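Local coordinates for Alpha/beta hydrolase fold-3 domain-containing protein (Enterococcus faecalis, PDB 2QRU) that is of unknown function but adopts the alpha/beta hydrolase fold and probably acts as a hydrolase through a serine nucleophile, at residues F98-Q112 / L122-L136. Residues are numbered along the deposited sequence; the frame is centred on the assembly and turned at random.
Sequences FGLCGRSAGGYLMLQ and LTPQFLVNFYGYTDL. With PO4 (phosphate ion), chain B.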
# COMPACT_ATOMS: atom_id res chain seq x y z
N PHE A 98 4.69 15.61 4.54
CA PHE A 98 3.76 14.50 4.40
C PHE A 98 4.46 13.20 4.72
O PHE A 98 5.69 13.08 4.56
CB PHE A 98 3.21 14.43 2.96
CG PHE A 98 4.26 14.04 1.92
CD1 PHE A 98 5.13 15.00 1.39
CD2 PHE A 98 4.42 12.72 1.55
CE1 PHE A 98 6.12 14.63 0.48
CE2 PHE A 98 5.42 12.34 0.65
CZ PHE A 98 6.26 13.30 0.12
N GLY A 99 3.69 12.24 5.19
CA GLY A 99 4.15 10.86 5.33
C GLY A 99 3.40 9.96 4.37
O GLY A 99 2.42 10.39 3.74
N LEU A 100 3.83 8.71 4.28
CA LEU A 100 3.09 7.75 3.44
C LEU A 100 2.68 6.59 4.33
O LEU A 100 3.38 6.23 5.29
CB LEU A 100 3.95 7.22 2.31
CG LEU A 100 4.49 8.26 1.32
CD1 LEU A 100 5.48 7.58 0.33
CD2 LEU A 100 3.37 8.98 0.56
N CYS A 101 1.58 5.92 3.97
CA CYS A 101 1.17 4.70 4.68
C CYS A 101 0.65 3.71 3.65
O CYS A 101 -0.13 4.09 2.77
CB CYS A 101 0.06 5.03 5.67
SG CYS A 101 -0.63 3.59 6.57
N GLY A 102 1.08 2.47 3.75
CA GLY A 102 0.71 1.46 2.71
C GLY A 102 0.28 0.15 3.36
O GLY A 102 0.91 -0.30 4.33
N ARG A 103 -0.75 -0.45 2.78
CA ARG A 103 -1.32 -1.70 3.27
C ARG A 103 -1.00 -2.80 2.23
O ARG A 103 -1.51 -2.73 1.10
CB ARG A 103 -2.82 -1.51 3.37
CG ARG A 103 -3.56 -2.76 3.75
CD ARG A 103 -5.05 -2.43 3.97
NE ARG A 103 -5.87 -3.56 4.40
CZ ARG A 103 -7.13 -3.39 4.78
NH1 ARG A 103 -7.63 -2.15 4.81
NH2 ARG A 103 -7.88 -4.42 5.18
N SER A 104 -0.21 -3.79 2.63
CA SER A 104 0.16 -4.93 1.78
C SER A 104 0.77 -4.46 0.45
O SER A 104 1.84 -3.83 0.44
CB SER A 104 -1.02 -5.89 1.62
OG SER A 104 -0.55 -7.09 1.00
N ALA A 105 0.08 -4.69 -0.67
CA ALA A 105 0.64 -4.19 -1.94
C ALA A 105 0.86 -2.67 -1.86
O ALA A 105 1.77 -2.14 -2.49
CB ALA A 105 -0.31 -4.51 -3.10
N GLY A 106 -0.02 -1.97 -1.13
CA GLY A 106 0.18 -0.54 -0.89
C GLY A 106 1.54 -0.21 -0.23
O GLY A 106 2.09 0.86 -0.46
N GLY A 107 2.05 -1.12 0.62
CA GLY A 107 3.40 -0.92 1.21
C GLY A 107 4.50 -1.00 0.15
O GLY A 107 5.45 -0.21 0.17
N TYR A 108 4.38 -1.97 -0.75
CA TYR A 108 5.32 -2.08 -1.87
C TYR A 108 5.26 -0.80 -2.72
O TYR A 108 6.32 -0.20 -3.07
CB TYR A 108 4.96 -3.31 -2.69
CG TYR A 108 5.79 -3.42 -3.96
CD1 TYR A 108 7.13 -3.81 -3.92
CD2 TYR A 108 5.24 -3.11 -5.21
CE1 TYR A 108 7.91 -3.90 -5.12
CE2 TYR A 108 6.00 -3.20 -6.39
CZ TYR A 108 7.34 -3.60 -6.34
OH TYR A 108 8.15 -3.69 -7.49
N LEU A 109 4.05 -0.37 -3.06
CA LEU A 109 3.84 0.83 -3.85
C LEU A 109 4.45 2.04 -3.14
O LEU A 109 5.18 2.81 -3.76
CB LEU A 109 2.35 1.03 -4.17
CG LEU A 109 1.75 0.00 -5.14
CD1 LEU A 109 0.22 0.27 -5.19
CD2 LEU A 109 2.42 0.02 -6.56
N MSE A 110 4.20 2.16 -1.84
CA MSE A 110 4.75 3.26 -1.05
C MSE A 110 6.29 3.33 -1.12
O MSE A 110 6.92 4.41 -1.31
CB MSE A 110 4.34 3.11 0.42
CG MSE A 110 5.19 4.00 1.37
SE MSE A 110 4.57 3.60 3.19
CE MSE A 110 5.56 1.91 3.41
N LEU A 111 6.91 2.16 -0.99
CA LEU A 111 8.37 2.10 -0.98
C LEU A 111 8.95 2.42 -2.36
O LEU A 111 9.94 3.17 -2.49
CB LEU A 111 8.85 0.75 -0.45
CG LEU A 111 8.50 0.55 1.04
CD1 LEU A 111 8.67 -0.94 1.42
CD2 LEU A 111 9.36 1.45 1.93
N GLN A 112 8.31 1.90 -3.42
CA GLN A 112 8.72 2.22 -4.77
C GLN A 112 8.52 3.72 -5.03
O GLN A 112 9.40 4.36 -5.57
CB GLN A 112 7.94 1.39 -5.80
CG GLN A 112 8.33 -0.09 -5.81
CD GLN A 112 9.70 -0.34 -6.46
OE1 GLN A 112 10.26 0.54 -7.11
NE2 GLN A 112 10.25 -1.54 -6.24
N LEU A 122 11.24 15.30 -3.18
CA LEU A 122 9.96 15.24 -2.46
C LEU A 122 9.93 14.12 -1.41
O LEU A 122 8.97 13.33 -1.32
CB LEU A 122 8.82 15.03 -3.44
CG LEU A 122 8.44 16.28 -4.25
CD1 LEU A 122 7.51 15.88 -5.38
CD2 LEU A 122 7.77 17.27 -3.30
N THR A 123 10.95 14.09 -0.57
CA THR A 123 11.11 13.02 0.40
C THR A 123 10.00 13.02 1.47
O THR A 123 9.73 14.06 2.08
CB THR A 123 12.48 13.12 1.08
OG1 THR A 123 13.51 13.25 0.08
CG2 THR A 123 12.72 11.90 1.94
N PRO A 124 9.34 11.87 1.70
CA PRO A 124 8.36 11.79 2.79
C PRO A 124 9.05 12.05 4.13
O PRO A 124 10.25 11.78 4.25
CB PRO A 124 7.90 10.33 2.75
CG PRO A 124 8.19 9.88 1.29
CD PRO A 124 9.49 10.59 0.98
N GLN A 125 8.30 12.56 5.11
CA GLN A 125 8.81 12.76 6.46
C GLN A 125 8.97 11.41 7.16
O GLN A 125 9.87 11.24 8.00
CB GLN A 125 7.88 13.68 7.28
CG GLN A 125 8.43 14.06 8.67
CD GLN A 125 7.39 14.72 9.61
OE1 GLN A 125 6.18 14.42 9.57
NE2 GLN A 125 7.88 15.60 10.49
N PHE A 126 8.04 10.49 6.87
CA PHE A 126 8.03 9.16 7.48
C PHE A 126 7.17 8.22 6.67
O PHE A 126 6.40 8.65 5.79
CB PHE A 126 7.49 9.26 8.91
CG PHE A 126 6.06 9.73 8.98
CD1 PHE A 126 4.99 8.82 8.88
CD2 PHE A 126 5.79 11.08 9.17
CE1 PHE A 126 3.64 9.27 8.94
CE2 PHE A 126 4.49 11.55 9.23
CZ PHE A 126 3.40 10.65 9.11
N LEU A 127 7.28 6.94 7.01
CA LEU A 127 6.60 5.87 6.28
C LEU A 127 5.93 4.93 7.26
O LEU A 127 6.48 4.72 8.36
CB LEU A 127 7.63 5.07 5.48
CG LEU A 127 8.57 5.83 4.52
CD1 LEU A 127 9.61 4.85 3.98
CD2 LEU A 127 7.69 6.45 3.39
N VAL A 128 4.77 4.36 6.92
CA VAL A 128 4.14 3.37 7.80
C VAL A 128 3.80 2.18 6.91
O VAL A 128 3.05 2.31 5.94
CB VAL A 128 2.85 3.96 8.48
CG1 VAL A 128 2.16 2.88 9.34
CG2 VAL A 128 3.19 5.22 9.32
N ASN A 129 4.44 1.06 7.18
CA ASN A 129 4.28 -0.17 6.41
C ASN A 129 3.45 -1.20 7.19
O ASN A 129 3.90 -1.68 8.23
CB ASN A 129 5.66 -0.80 6.19
CG ASN A 129 5.54 -2.17 5.60
OD1 ASN A 129 4.89 -2.33 4.58
ND2 ASN A 129 6.17 -3.15 6.23
N PHE A 130 2.28 -1.53 6.66
CA PHE A 130 1.49 -2.68 7.12
C PHE A 130 1.74 -3.83 6.16
O PHE A 130 1.17 -3.84 5.05
CB PHE A 130 0.01 -2.31 7.15
CG PHE A 130 -0.34 -1.47 8.33
CD1 PHE A 130 -0.68 -2.10 9.55
CD2 PHE A 130 -0.36 -0.10 8.24
CE1 PHE A 130 -0.99 -1.32 10.69
CE2 PHE A 130 -0.67 0.68 9.36
CZ PHE A 130 -0.99 0.09 10.59
N TYR A 131 2.65 -4.74 6.56
CA TYR A 131 2.89 -6.03 5.88
C TYR A 131 3.06 -5.92 4.34
O TYR A 131 2.53 -6.73 3.56
CB TYR A 131 1.88 -7.10 6.32
CG TYR A 131 0.45 -6.62 6.47
CD1 TYR A 131 -0.40 -6.54 5.37
CD2 TYR A 131 -0.06 -6.24 7.72
CE1 TYR A 131 -1.74 -6.11 5.51
CE2 TYR A 131 -1.38 -5.78 7.86
CZ TYR A 131 -2.21 -5.72 6.76
OH TYR A 131 -3.55 -5.31 6.96
N GLY A 132 3.83 -4.91 3.95
CA GLY A 132 4.23 -4.77 2.53
C GLY A 132 5.50 -5.58 2.25
O GLY A 132 5.89 -6.51 2.99
N TYR A 133 6.17 -5.18 1.16
CA TYR A 133 7.33 -5.92 0.65
C TYR A 133 8.17 -5.02 -0.23
O TYR A 133 7.68 -3.97 -0.68
CB TYR A 133 6.86 -7.17 -0.08
CG TYR A 133 5.61 -7.05 -0.91
CD1 TYR A 133 4.34 -7.28 -0.33
CD2 TYR A 133 5.68 -6.78 -2.29
CE1 TYR A 133 3.16 -7.20 -1.11
CE2 TYR A 133 4.51 -6.68 -3.04
CZ TYR A 133 3.26 -6.93 -2.46
OH TYR A 133 2.10 -6.87 -3.20
N THR A 134 9.42 -5.45 -0.49
CA THR A 134 10.41 -4.59 -1.12
C THR A 134 10.77 -5.13 -2.52
O THR A 134 11.47 -4.46 -3.28
CB THR A 134 11.72 -4.55 -0.27
OG1 THR A 134 12.09 -5.89 0.05
CG2 THR A 134 11.51 -3.74 1.02
N ASP A 135 10.29 -6.33 -2.82
CA ASP A 135 10.50 -6.95 -4.13
C ASP A 135 9.37 -7.96 -4.34
O ASP A 135 8.52 -8.14 -3.46
CB ASP A 135 11.92 -7.56 -4.24
CG ASP A 135 12.14 -8.74 -3.33
OD1 ASP A 135 11.29 -9.67 -3.32
OD2 ASP A 135 13.18 -8.77 -2.62
N LEU A 136 9.34 -8.57 -5.52
CA LEU A 136 8.25 -9.46 -5.89
C LEU A 136 8.69 -10.94 -5.89
O LEU A 136 7.94 -11.82 -6.34
CB LEU A 136 7.70 -9.03 -7.27
CG LEU A 136 7.14 -7.59 -7.27
CD1 LEU A 136 6.79 -7.17 -8.70
CD2 LEU A 136 5.96 -7.43 -6.34
P PO4 B . -3.04 -7.73 -0.39
O1 PO4 B . -1.88 -8.69 -0.16
O2 PO4 B . -4.10 -8.46 -1.20
O3 PO4 B . -3.72 -7.36 0.94
O4 PO4 B . -2.50 -6.49 -1.07
O HOH W 1 7.67 15.73 3.42
O HOH W 2 -0.08 -8.04 -2.05
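Y133 lays one face of its ring over the CB of Y108, which stands 3.9 Å from the ring centroid. The two tyrosine rings are nearly parallel, with planes 21° apart, but are slid so far that they barely overlap. CG of Y133 lies between its own backbone N and carbonyl carbon, a torsion that carries the ring back to the start of helix 105-112, where OH approaches CA of A105 at 3.3 Å. The Y108 ring is sandwiched: CD2 of L136 packs on one face, CG of Q112 on the other, while its OH bonds to the backbone of Y200.

Strands 98-103 and 127-130 run parallel, their axes 4.7 Å apart. Five backbone bonds from L100 N to F126 O through S104 N to F130 O join them, the last 2.8 Å long. G99 presents its CA to the centre of the F126 ring at 3.8 Å, 9° off the normal, a CH-pi contact. On the helix side, CG of the selenomethionine M110 lies anti to the backbone N and the chain runs on extended, which brings SE to 3.4 Å from V128 O; the bend at chi3 then turns CE to CA and CB of N129. L127 meets L100, M110 and L111 mainly through its methyl groups. At the strand's end, OD1 of N129 accepts from G132 N, three residues on, in an Asx motif, tying down the turn beside G107.

S104 has a strained positive phi (54°), directly before the helix. A phosphate, probably from the crystallisation liquor, is modelled too close to OG, so that detail is doubtful; A105 N donates to phosphate O4 over 3.2 Å, and G36 N, G37 N and H249 also bond the ion. The G102-S104-G106 spacing and the H249 bond to S104 fit the nucleophile elbow of alpha/beta hydrolases, set in a beta-alpha-beta crossover.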